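Local coordinates for possible atls1-like light-inducible protein (Prochlorococcus marinus, PDB 2XCZ), which is a cyanobacterial member of the macrophage migration inhibitory factor (MIF) family, a trimeric alpha/beta protein whose precise role is not established, at residues E22-L31 with R72-H83; E55-G66 with R94-A104. All blocks are in the same frame, centred on the assembly; numbering follows the deposited sequence.

Contact 1: residues E22-L31 with R72-H83; sequences ELSSKLAELL and RTQEVSELVCGH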
loop_
_atom_site.group_PDB
_atom_site.type_symbol
_atom_site.label_atom_id
_atom_site.label_comp_id
_atom_site.label_asym_id
_atom_site.label_seq_id
_atom_site.Cartn_x
_atom_site.Cartn_y
_atom_site.Cartn_z
ATOM N N GLU A 22 -18.702 9.390 -4.803
ATOM C CA GLU A 22 -19.005 9.292 -6.219
ATOM C C GLU A 22 -18.186 8.177 -6.872
ATOM O O GLU A 22 -18.724 7.364 -7.613
ATOM C CB GLU A 22 -18.763 10.623 -6.909
ATOM C CG GLU A 22 -19.216 10.645 -8.360
ATOM C CD GLU A 22 -18.779 11.898 -9.090
ATOM O OE1 GLU A 22 -18.625 11.837 -10.327
ATOM O OE2 GLU A 22 -18.576 12.939 -8.435
ATOM N N LEU A 23 -16.886 8.144 -6.587
ATOM C CA LEU A 23 -16.036 7.047 -7.045
ATOM C C LEU A 23 -16.537 5.653 -6.600
ATOM O O LEU A 23 -16.481 4.681 -7.372
ATOM C CB LEU A 23 -14.591 7.293 -6.592
ATOM C CG LEU A 23 -13.549 6.257 -7.011
ATOM C CD1 LEU A 23 -13.532 6.066 -8.521
ATOM C CD2 LEU A 23 -12.176 6.648 -6.481
ATOM N N SER A 24 -17.017 5.571 -5.359
ATOM C CA SER A 24 -17.518 4.338 -4.768
ATOM C C SER A 24 -18.715 3.761 -5.540
ATOM O O SER A 24 -18.728 2.575 -5.882
ATOM C CB SER A 24 -17.892 4.583 -3.301
ATOM O OG SER A 24 -18.450 3.425 -2.713
ATOM N N SER A 25 -19.720 4.595 -5.805
ATOM C CA SER A 25 -20.902 4.142 -6.559
ATOM C C SER A 25 -20.574 3.762 -8.010
ATOM O O SER A 25 -21.054 2.742 -8.504
ATOM C CB SER A 25 -22.020 5.178 -6.507
ATOM O OG SER A 25 -21.490 6.468 -6.708
ATOM N N LYS A 26 -19.749 4.578 -8.668
ATOM C CA LYS A 26 -19.300 4.299 -10.035
ATOM C C LYS A 26 -18.541 2.984 -10.135
ATOM O O LYS A 26 -18.790 2.181 -11.047
ATOM C CB LYS A 26 -18.461 5.458 -10.581
ATOM C CG LYS A 26 -19.306 6.729 -10.736
ATOM C CD LYS A 26 -18.593 7.842 -11.465
ATOM C CE LYS A 26 -19.628 8.840 -11.972
ATOM N NZ LYS A 26 -18.989 9.991 -12.651
ATOM N N LEU A 27 -17.627 2.762 -9.190
ATOM C CA LEU A 27 -16.874 1.514 -9.160
ATOM C C LEU A 27 -17.752 0.293 -8.874
ATOM O O LEU A 27 -17.570 -0.765 -9.483
ATOM C CB LEU A 27 -15.661 1.595 -8.213
ATOM C CG LEU A 27 -14.688 0.406 -8.303
ATOM C CD1 LEU A 27 -13.977 0.356 -9.667
ATOM C CD2 LEU A 27 -13.658 0.446 -7.174
ATOM N N ALA A 28 -18.713 0.431 -7.964
ATOM C CA ALA A 28 -19.645 -0.677 -7.697
ATOM C C ALA A 28 -20.373 -1.098 -8.984
ATOM O O ALA A 28 -20.454 -2.285 -9.310
ATOM C CB ALA A 28 -20.643 -0.296 -6.621
ATOM N N GLU A 29 -20.886 -0.109 -9.707
ATOM C CA GLU A 29 -21.664 -0.376 -10.900
ATOM C C GLU A 29 -20.803 -1.030 -11.968
ATOM O O GLU A 29 -21.211 -2.028 -12.569
ATOM C CB GLU A 29 -22.304 0.899 -11.437
ATOM C CG GLU A 29 -23.433 0.599 -12.416
ATOM C CD GLU A 29 -23.404 1.465 -13.660
ATOM O OE1 GLU A 29 -22.540 2.375 -13.756
ATOM O OE2 GLU A 29 -24.255 1.223 -14.548
ATOM N N LEU A 30 -19.606 -0.490 -12.194
ATOM C CA LEU A 30 -18.718 -1.037 -13.215
ATOM C C LEU A 30 -18.297 -2.477 -12.924
ATOM O O LEU A 30 -18.271 -3.323 -13.833
ATOM C CB LEU A 30 -17.486 -0.139 -13.423
ATOM C CG LEU A 30 -16.433 -0.602 -14.445
ATOM C CD1 LEU A 30 -17.060 -0.882 -15.824
ATOM C CD2 LEU A 30 -15.296 0.415 -14.565
ATOM N N LEU A 31 -17.962 -2.757 -11.663
ATOM C CA LEU A 31 -17.525 -4.099 -11.269
ATOM C C LEU A 31 -18.669 -5.087 -11.026
ATOM O O LEU A 31 -18.433 -6.282 -10.823
ATOM C CB LEU A 31 -16.619 -4.027 -10.040
ATOM C CG LEU A 31 -15.299 -3.278 -10.234
ATOM C CD1 LEU A 31 -14.506 -3.364 -8.936
ATOM C CD2 LEU A 31 -14.499 -3.854 -11.397
ATOM N N ARG A 72 -11.969 -5.300 -18.311
ATOM C CA ARG A 72 -12.285 -4.624 -17.057
ATOM C C ARG A 72 -11.187 -3.712 -16.506
ATOM O O ARG A 72 -11.489 -2.599 -16.062
ATOM C CB ARG A 72 -12.719 -5.640 -15.995
ATOM C CG ARG A 72 -14.173 -6.053 -16.099
ATOM C CD ARG A 72 -15.048 -5.060 -15.359
ATOM N NE ARG A 72 -16.466 -5.387 -15.497
ATOM C CZ ARG A 72 -17.144 -6.202 -14.695
ATOM N NH1 ARG A 72 -16.556 -6.792 -13.659
ATOM N NH2 ARG A 72 -18.428 -6.423 -14.927
ATOM N N THR A 73 -9.929 -4.161 -16.536
ATOM C CA THR A 73 -8.858 -3.303 -16.003
ATOM C C THR A 73 -8.695 -2.051 -16.859
ATOM O O THR A 73 -8.465 -0.973 -16.316
ATOM C CB THR A 73 -7.491 -4.023 -15.785
ATOM O OG1 THR A 73 -7.006 -4.525 -17.035
ATOM C CG2 THR A 73 -7.618 -5.160 -14.771
ATOM N N GLN A 74 -8.865 -2.168 -18.182
ATOM C CA GLN A 74 -8.906 -0.964 -19.036
ATOM C C GLN A 74 -10.072 -0.025 -18.681
ATOM O O GLN A 74 -9.892 1.194 -18.561
ATOM C CB GLN A 74 -8.920 -1.313 -20.540
ATOM C CG GLN A 74 -7.529 -1.576 -21.121
ATOM C CD GLN A 74 -7.507 -1.815 -22.643
ATOM O OE1 GLN A 74 -8.518 -1.665 -23.340
ATOM N NE2 GLN A 74 -6.334 -2.196 -23.156
ATOM N N GLU A 75 -11.264 -0.594 -18.513
ATOM C CA GLU A 75 -12.444 0.184 -18.192
ATOM C C GLU A 75 -12.346 0.846 -16.826
ATOM O O GLU A 75 -12.782 1.985 -16.658
ATOM C CB GLU A 75 -13.702 -0.697 -18.258
ATOM C CG GLU A 75 -14.011 -1.186 -19.668
ATOM C CD GLU A 75 -15.026 -2.314 -19.704
ATOM O OE1 GLU A 75 -15.637 -2.616 -18.658
ATOM O OE2 GLU A 75 -15.217 -2.906 -20.789
ATOM N N VAL A 76 -11.788 0.129 -15.850
ATOM C CA VAL A 76 -11.594 0.706 -14.516
ATOM C C VAL A 76 -10.575 1.849 -14.599
ATOM O O VAL A 76 -10.772 2.924 -14.025
ATOM C CB VAL A 76 -11.170 -0.351 -13.456
ATOM C CG1 VAL A 76 -10.805 0.324 -12.135
ATOM C CG2 VAL A 76 -12.294 -1.385 -13.228
ATOM N N SER A 77 -9.511 1.642 -15.361
ATOM C CA SER A 77 -8.510 2.690 -15.508
ATOM C C SER A 77 -9.121 3.940 -16.155
ATOM O O SER A 77 -8.858 5.058 -15.726
ATOM C CB SER A 77 -7.313 2.184 -16.311
ATOM O OG SER A 77 -6.362 3.215 -16.461
ATOM N N GLU A 78 -9.958 3.745 -17.167
ATOM C CA GLU A 78 -10.610 4.887 -17.798
ATOM C C GLU A 78 -11.467 5.650 -16.778
ATOM O O GLU A 78 -11.367 6.879 -16.672
ATOM C CB GLU A 78 -11.422 4.446 -19.022
ATOM C CG GLU A 78 -12.072 5.591 -19.801
ATOM C CD GLU A 78 -13.020 5.098 -20.888
ATOM O OE1 GLU A 78 -13.444 3.915 -20.845
ATOM O OE2 GLU A 78 -13.349 5.903 -21.787
ATOM N N LEU A 79 -12.278 4.919 -16.016
ATOM C CA LEU A 79 -13.105 5.513 -14.964
ATOM C C LEU A 79 -12.271 6.274 -13.938
ATOM O O LEU A 79 -12.536 7.456 -13.644
ATOM C CB LEU A 79 -13.943 4.433 -14.254
ATOM C CG LEU A 79 -14.577 4.815 -12.904
ATOM C CD1 LEU A 79 -15.667 5.892 -13.044
ATOM C CD2 LEU A 79 -15.110 3.559 -12.205
ATOM N N VAL A 80 -11.271 5.585 -13.394
ATOM C CA VAL A 80 -10.480 6.103 -12.285
ATOM C C VAL A 80 -9.628 7.301 -12.708
ATOM O O VAL A 80 -9.610 8.331 -12.019
ATOM C CB VAL A 80 -9.617 4.984 -11.655
ATOM C CG1 VAL A 80 -8.595 5.545 -10.668
ATOM C CG2 VAL A 80 -10.528 3.976 -10.964
ATOM N N CYS A 81 -8.931 7.176 -13.837
ATOM C CA CYS A 81 -8.098 8.280 -14.333
ATOM C C CYS A 81 -8.969 9.487 -14.654
ATOM O O CYS A 81 -8.604 10.622 -14.335
ATOM C CB CYS A 81 -7.282 7.869 -15.553
ATOM S SG CYS A 81 -5.983 6.687 -15.164
ATOM N N GLY A 82 -10.132 9.232 -15.250
ATOM C CA GLY A 82 -11.070 10.312 -15.573
ATOM C C GLY A 82 -11.593 11.036 -14.342
ATOM O O GLY A 82 -11.622 12.283 -14.297
ATOM N N HIS A 83 -11.983 10.257 -13.334
ATOM C CA HIS A 83 -12.504 10.797 -12.078
ATOM C C HIS A 83 -11.433 11.636 -11.372
ATOM O O HIS A 83 -11.704 12.740 -10.884
ATOM C CB HIS A 83 -12.989 9.655 -11.174
ATOM C CG HIS A 83 -13.827 10.117 -10.024
ATOM N ND1 HIS A 83 -15.149 10.478 -10.170
ATOM C CD2 HIS A 83 -13.528 10.288 -8.713
ATOM C CE1 HIS A 83 -15.629 10.857 -8.997
ATOM N NE2 HIS A 83 -14.667 10.741 -8.094
HETATM O O HOH W 1 -20.124 -4.199 -15.552
HETATM O O HOH W 2 -18.593 -8.521 -12.367
#
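Leu30, Val76 and Leu79 form the apolar centre where helix 22-31 packs against helix 72-83. CD2 of Leu30 lies 3.7 Å from CG2 of Val76 and 3.9 Å from CD2 of Leu79, so one methyl is wedged between two side chains of the facing helix. The two methyls of Val76 divide their partners: CG1 meets CD1 of Leu27, while CG2 also touches CD2 of Leu31. Leu79 places CD1 over the aliphatic start of Lys26, 3.7 Å from its CB.

Polar groups lie toward the two ends. At one, the His83 ring, swung out with CG anti to the backbone N (chi1 -166°), has CA of Leu23 over one face and the Glu22 carboxylate at its edge. CD of Glu22 is 3.3 Å from CE1 of His83, the two planes being 90° apart; NE2 of His83 is hydrogen-bonded to Leu19 O, and OE1 of Glu22 forms a salt bridge with Lys26, accepting the hydrogen bond from NZ on its anti lone pair. At the other, the Arg72 guanidinium turns one face to the backbone of Leu30 and Leu31; NE of Arg72, 3.2 Å from Leu30 O, meets it at a poor angle for a hydrogen bond. A water joins the two sides: it donates to Leu31 O at 2.7 Å and accepts from Arg72 NH1, which also bonds to Ala67 O.

The axes approach to 10.8 Å at 164° between their N-to-C directions. This nearly antiparallel pair, with Leu23, Leu27 and Val80 resting on Ile4 of strand 3-8, is the helical layer over the sheet in the MIF alpha/beta fold.

Contact 2: residues E55-G66 with R94-A104; sequences EPTCYVEVKSIG and RIYIGFEDVPA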
loop_
_atom_site.group_PDB
_atom_site.type_symbol
_atom_site.label_atom_id
_atom_site.label_comp_id
_atom_site.label_asym_id
_atom_site.label_seq_id
_atom_site.Cartn_x
_atom_site.Cartn_y
_atom_site.Cartn_z
ATOM N N GLU A 55 5.555 17.454 -10.534
ATOM C CA GLU A 55 4.241 17.864 -11.014
ATOM C C GLU A 55 3.149 16.921 -10.480
ATOM O O GLU A 55 3.444 15.756 -10.132
ATOM C CB GLU A 55 4.223 17.939 -12.543
ATOM C CG GLU A 55 4.925 19.204 -13.073
ATOM C CD GLU A 55 4.209 20.484 -12.650
ATOM O OE1 GLU A 55 3.171 20.831 -13.267
ATOM O OE2 GLU A 55 4.673 21.142 -11.696
ATOM N N PRO A 56 1.899 17.417 -10.383
ATOM C CA PRO A 56 0.774 16.633 -9.868
ATOM C C PRO A 56 0.804 15.203 -10.398
ATOM O O PRO A 56 0.904 14.994 -11.606
ATOM C CB PRO A 56 -0.449 17.400 -10.379
ATOM C CG PRO A 56 0.025 18.827 -10.366
ATOM C CD PRO A 56 1.486 18.795 -10.734
ATOM N N THR A 57 0.769 14.247 -9.470
ATOM C CA THR A 57 0.836 12.827 -9.826
ATOM C C THR A 57 0.106 11.981 -8.783
ATOM O O THR A 57 -0.174 12.446 -7.670
ATOM C CB THR A 57 2.279 12.359 -10.028
ATOM O OG1 THR A 57 2.269 11.013 -10.520
ATOM C CG2 THR A 57 3.071 12.426 -8.737
ATOM N N CYS A 58 -0.194 10.731 -9.141
ATOM C CA CYS A 58 -1.130 9.947 -8.369
ATOM C C CYS A 58 -0.808 8.458 -8.513
ATOM O O CYS A 58 -0.576 8.000 -9.623
ATOM C CB CYS A 58 -2.514 10.238 -8.961
ATOM S SG CYS A 58 -3.820 9.443 -8.246
ATOM N N TYR A 59 -0.763 7.722 -7.397
ATOM C CA TYR A 59 -0.757 6.254 -7.460
ATOM C C TYR A 59 -2.037 5.688 -6.866
ATOM O O TYR A 59 -2.407 6.027 -5.747
ATOM C CB TYR A 59 0.439 5.631 -6.726
ATOM C CG TYR A 59 0.355 4.111 -6.725
ATOM C CD1 TYR A 59 0.426 3.398 -7.921
ATOM C CD2 TYR A 59 0.146 3.404 -5.533
ATOM C CE1 TYR A 59 0.311 2.014 -7.936
ATOM C CE2 TYR A 59 0.026 1.999 -5.530
ATOM C CZ TYR A 59 0.102 1.326 -6.743
ATOM O OH TYR A 59 -0.001 -0.052 -6.755
ATOM N N VAL A 60 -2.676 4.774 -7.588
ATOM C CA VAL A 60 -3.905 4.154 -7.093
ATOM C C VAL A 60 -3.713 2.652 -6.974
ATOM O O VAL A 60 -3.172 2.036 -7.879
ATOM C CB VAL A 60 -5.068 4.397 -8.074
ATOM C CG1 VAL A 60 -6.403 3.862 -7.496
ATOM C CG2 VAL A 60 -5.181 5.899 -8.418
ATOM N N GLU A 61 -4.163 2.060 -5.873
ATOM C CA GLU A 61 -4.290 0.597 -5.880
ATOM C C GLU A 61 -5.748 0.173 -5.909
ATOM O O GLU A 61 -6.583 0.727 -5.191
ATOM C CB GLU A 61 -3.519 -0.074 -4.765
ATOM C CG GLU A 61 -3.704 0.475 -3.423
ATOM C CD GLU A 61 -3.123 -0.446 -2.344
ATOM O OE1 GLU A 61 -2.039 -1.061 -2.560
ATOM O OE2 GLU A 61 -3.751 -0.536 -1.280
ATOM N N VAL A 62 -6.040 -0.766 -6.801
ATOM C CA VAL A 62 -7.362 -1.322 -6.926
ATOM C C VAL A 62 -7.295 -2.818 -6.688
ATOM O O VAL A 62 -6.476 -3.492 -7.290
ATOM C CB VAL A 62 -7.968 -1.058 -8.321
ATOM C CG1 VAL A 62 -9.299 -1.812 -8.490
ATOM C CG2 VAL A 62 -8.189 0.441 -8.530
ATOM N N LYS A 63 -8.160 -3.322 -5.807
ATOM C CA LYS A 63 -8.272 -4.767 -5.585
ATOM C C LYS A 63 -9.725 -5.198 -5.674
ATOM O O LYS A 63 -10.642 -4.453 -5.346
ATOM C CB LYS A 63 -7.678 -5.191 -4.233
ATOM C CG LYS A 63 -6.210 -4.842 -4.047
ATOM C CD LYS A 63 -5.706 -5.377 -2.715
ATOM C CE LYS A 63 -4.274 -4.940 -2.430
ATOM N NZ LYS A 63 -3.322 -5.222 -3.557
ATOM N N SER A 64 -9.925 -6.430 -6.125
ATOM C CA SER A 64 -11.254 -7.007 -6.169
ATOM C C SER A 64 -11.136 -8.515 -6.074
ATOM O O SER A 64 -10.115 -9.087 -6.485
ATOM C CB SER A 64 -11.941 -6.650 -7.492
ATOM O OG SER A 64 -13.296 -7.067 -7.473
ATOM N N ILE A 65 -12.169 -9.152 -5.515
ATOM C CA ILE A 65 -12.308 -10.591 -5.632
ATOM C C ILE A 65 -12.985 -10.820 -6.982
ATOM O O ILE A 65 -14.195 -10.621 -7.136
ATOM C CB ILE A 65 -13.116 -11.217 -4.463
ATOM C CG1 ILE A 65 -12.393 -11.025 -3.125
ATOM C CG2 ILE A 65 -13.331 -12.718 -4.719
ATOM C CD1 ILE A 65 -13.256 -11.364 -1.913
ATOM N N GLY A 66 -12.182 -11.221 -7.955
ATOM C CA GLY A 66 -12.610 -11.311 -9.339
ATOM C C GLY A 66 -13.079 -9.975 -9.897
ATOM O O GLY A 66 -12.725 -8.907 -9.373
ATOM N N ARG A 94 -0.249 11.149 -15.731
ATOM C CA ARG A 94 0.563 11.095 -14.515
ATOM C C ARG A 94 -0.090 10.233 -13.426
ATOM O O ARG A 94 0.204 10.377 -12.230
ATOM C CB ARG A 94 0.894 12.508 -14.029
ATOM C CG ARG A 94 1.920 13.182 -14.972
ATOM C CD ARG A 94 2.357 14.556 -14.488
ATOM N NE ARG A 94 3.142 14.544 -13.251
ATOM C CZ ARG A 94 4.432 14.216 -13.156
ATOM N NH1 ARG A 94 5.026 14.271 -11.968
ATOM N NH2 ARG A 94 5.128 13.834 -14.227
ATOM N N ILE A 95 -0.974 9.332 -13.860
ATOM C CA ILE A 95 -1.663 8.413 -12.937
ATOM C C ILE A 95 -1.267 6.967 -13.210
ATOM O O ILE A 95 -1.319 6.513 -14.357
ATOM C CB ILE A 95 -3.207 8.560 -13.035
ATOM C CG1 ILE A 95 -3.620 10.016 -12.741
ATOM C CG2 ILE A 95 -3.897 7.541 -12.104
ATOM C CD1 ILE A 95 -5.088 10.297 -12.944
ATOM N N TYR A 96 -0.840 6.263 -12.158
ATOM C CA TYR A 96 -0.602 4.820 -12.225
ATOM C C TYR A 96 -1.623 4.103 -11.356
ATOM O O TYR A 96 -1.995 4.596 -10.287
ATOM C CB TYR A 96 0.785 4.481 -11.685
ATOM C CG TYR A 96 1.914 4.476 -12.689
ATOM C CD1 TYR A 96 1.676 4.612 -14.052
ATOM C CD2 TYR A 96 3.222 4.251 -12.270
ATOM C CE1 TYR A 96 2.725 4.563 -14.978
ATOM C CE2 TYR A 96 4.272 4.216 -13.181
ATOM C CZ TYR A 96 4.016 4.361 -14.528
ATOM O OH TYR A 96 5.045 4.304 -15.450
ATOM N N ILE A 97 -2.055 2.933 -11.821
ATOM C CA ILE A 97 -2.955 2.082 -11.061
ATOM C C ILE A 97 -2.390 0.681 -10.970
ATOM O O ILE A 97 -2.136 0.035 -12.013
ATOM C CB ILE A 97 -4.387 2.025 -11.671
ATOM C CG1 ILE A 97 -4.966 3.440 -11.870
ATOM C CG2 ILE A 97 -5.304 1.197 -10.777
ATOM C CD1 ILE A 97 -6.216 3.447 -12.748
ATOM N N GLY A 98 -2.219 0.187 -9.742
ATOM C CA GLY A 98 -1.844 -1.230 -9.547
ATOM C C GLY A 98 -3.082 -2.049 -9.235
ATOM O O GLY A 98 -3.765 -1.792 -8.226
ATOM N N PHE A 99 -3.361 -3.047 -10.079
ATOM C CA PHE A 99 -4.527 -3.930 -9.897
ATOM C C PHE A 99 -4.134 -5.275 -9.285
ATOM O O PHE A 99 -3.062 -5.805 -9.586
ATOM C CB PHE A 99 -5.180 -4.248 -11.258
ATOM C CG PHE A 99 -5.906 -3.094 -11.883
ATOM C CD1 PHE A 99 -7.266 -2.885 -11.626
ATOM C CD2 PHE A 99 -5.242 -2.228 -12.747
ATOM C CE1 PHE A 99 -7.938 -1.842 -12.216
ATOM C CE2 PHE A 99 -5.905 -1.166 -13.357
ATOM C CZ PHE A 99 -7.260 -0.954 -13.086
ATOM N N GLU A 100 -5.029 -5.851 -8.481
ATOM C CA GLU A 100 -4.858 -7.218 -7.987
ATOM C C GLU A 100 -6.229 -7.902 -7.936
ATOM O O GLU A 100 -7.193 -7.340 -7.416
ATOM C CB GLU A 100 -4.222 -7.203 -6.594
ATOM C CG GLU A 100 -3.934 -8.584 -6.011
ATOM C CD GLU A 100 -3.116 -8.508 -4.732
ATOM O OE1 GLU A 100 -3.609 -7.958 -3.721
ATOM O OE2 GLU A 100 -1.965 -8.994 -4.737
ATOM N N ASP A 101 -6.318 -9.087 -8.544
ATOM C CA ASP A 101 -7.470 -9.962 -8.378
ATOM C C ASP A 101 -7.121 -10.878 -7.202
ATOM O O ASP A 101 -6.244 -11.753 -7.299
ATOM C CB ASP A 101 -7.723 -10.742 -9.683
ATOM C CG ASP A 101 -8.856 -11.757 -9.567
ATOM O OD1 ASP A 101 -9.370 -12.001 -8.448
ATOM O OD2 ASP A 101 -9.221 -12.336 -10.614
ATOM N N VAL A 102 -7.783 -10.644 -6.070
ATOM C CA VAL A 102 -7.429 -11.284 -4.802
ATOM C C VAL A 102 -8.313 -12.507 -4.570
ATOM O O VAL A 102 -9.537 -12.395 -4.684
ATOM C CB VAL A 102 -7.643 -10.317 -3.615
ATOM C CG1 VAL A 102 -7.182 -10.972 -2.307
ATOM C CG2 VAL A 102 -6.888 -9.009 -3.838
ATOM N N PRO A 103 -7.702 -13.673 -4.267
ATOM C CA PRO A 103 -8.546 -14.811 -3.901
ATOM C C PRO A 103 -9.333 -14.496 -2.643
ATOM O O PRO A 103 -8.820 -13.814 -1.739
ATOM C CB PRO A 103 -7.530 -15.936 -3.649
ATOM C CG PRO A 103 -6.342 -15.541 -4.445
ATOM C CD PRO A 103 -6.281 -14.049 -4.287
ATOM N N ALA A 104 -10.583 -14.959 -2.593
ATOM C CA ALA A 104 -11.474 -14.658 -1.474
ATOM C C ALA A 104 -10.877 -15.038 -0.112
ATOM O O ALA A 104 -11.022 -14.297 0.870
ATOM C CB ALA A 104 -12.833 -15.311 -1.688
HETATM O O HOH W 3 -3.801 -3.640 -5.831
#
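Arg94, Val62 and Ile65 lose the most surface where strands 58-64 and 95-101 run parallel, the paired strands of a beta-alpha-beta unit whose crossover is helix 72-88. Their axes are 4.6 Å apart at 19°, and seven parallel bridges join Cys58-Ile95 through Ser64-Asp101.

Arg94 reaches back along the start of the pairing. A bend at chi3 (67°) brings one face of its guanidinium, near the rim, to CB of Glu55 and directs two N-H groups at successive carbonyls: NH1 to Glu55 O at 2.8 Å and NE to Pro56 O at 2.8 Å. Both acceptors lie near the guanidinium plane, although the donors sit above the carbonyl planes. NH1 bonds further to Asn53 O and NH2 to Phe50 O, which would restrict rotation of the group. The carbonyl of Arg94 itself accepts from both Thr57 OG1 and Cys58 N.

Val62 occupies the middle, on the face with Val60, Ile97 and Phe99. Val62 and Phe99 lie side by side, with CB of Val62 3.8 Å from CD1 of Phe99. CG2 of Val62 packs 3.7 Å from CG2 of Ile97, which in turn covers one face of the Phe99 ring near its rim. On the opposite face, Tyr59 OH approaches CA of Gly98 to 3.5 Å.

Beyond the strands, Ile65 extends CD1 to within 3.8 Å of CA of Ala104 and touches Trp107, and its backbone N bonds to a bound PEG. On the face with Tyr59, Lys63 NZ makes a salt bridge to Glu100 OE1 at 2.8 Å, coming from above the carboxylate plane, and a water joins that NZ to Gly98 O.

In the fold
Contacts 1 and 2 have centres about 11 Å apart and form successive layers of one subunit: the helix pair lies over the sheet face bearing Val60, Val62, Ile97 and Phe99. Their segments alternate along the chain: 22-31 comes first, and helix 72-88 is the crossover between the two paired strands. The layers meet directly, with Val76 CG1 3.6 Å from Phe99 CE1 and Val80 CG1 3.8 Å from Ile97 CD1. Both contacts also reach the second subunit: Ser77 OG bonds to Ser112 O of that chain, and Tyr96 and Ile97 carry the sheet into it through an antiparallel ladder. A PEG molecule, probably from the crystallisation liquor, lies about 4 Å from the Ile65 side chain.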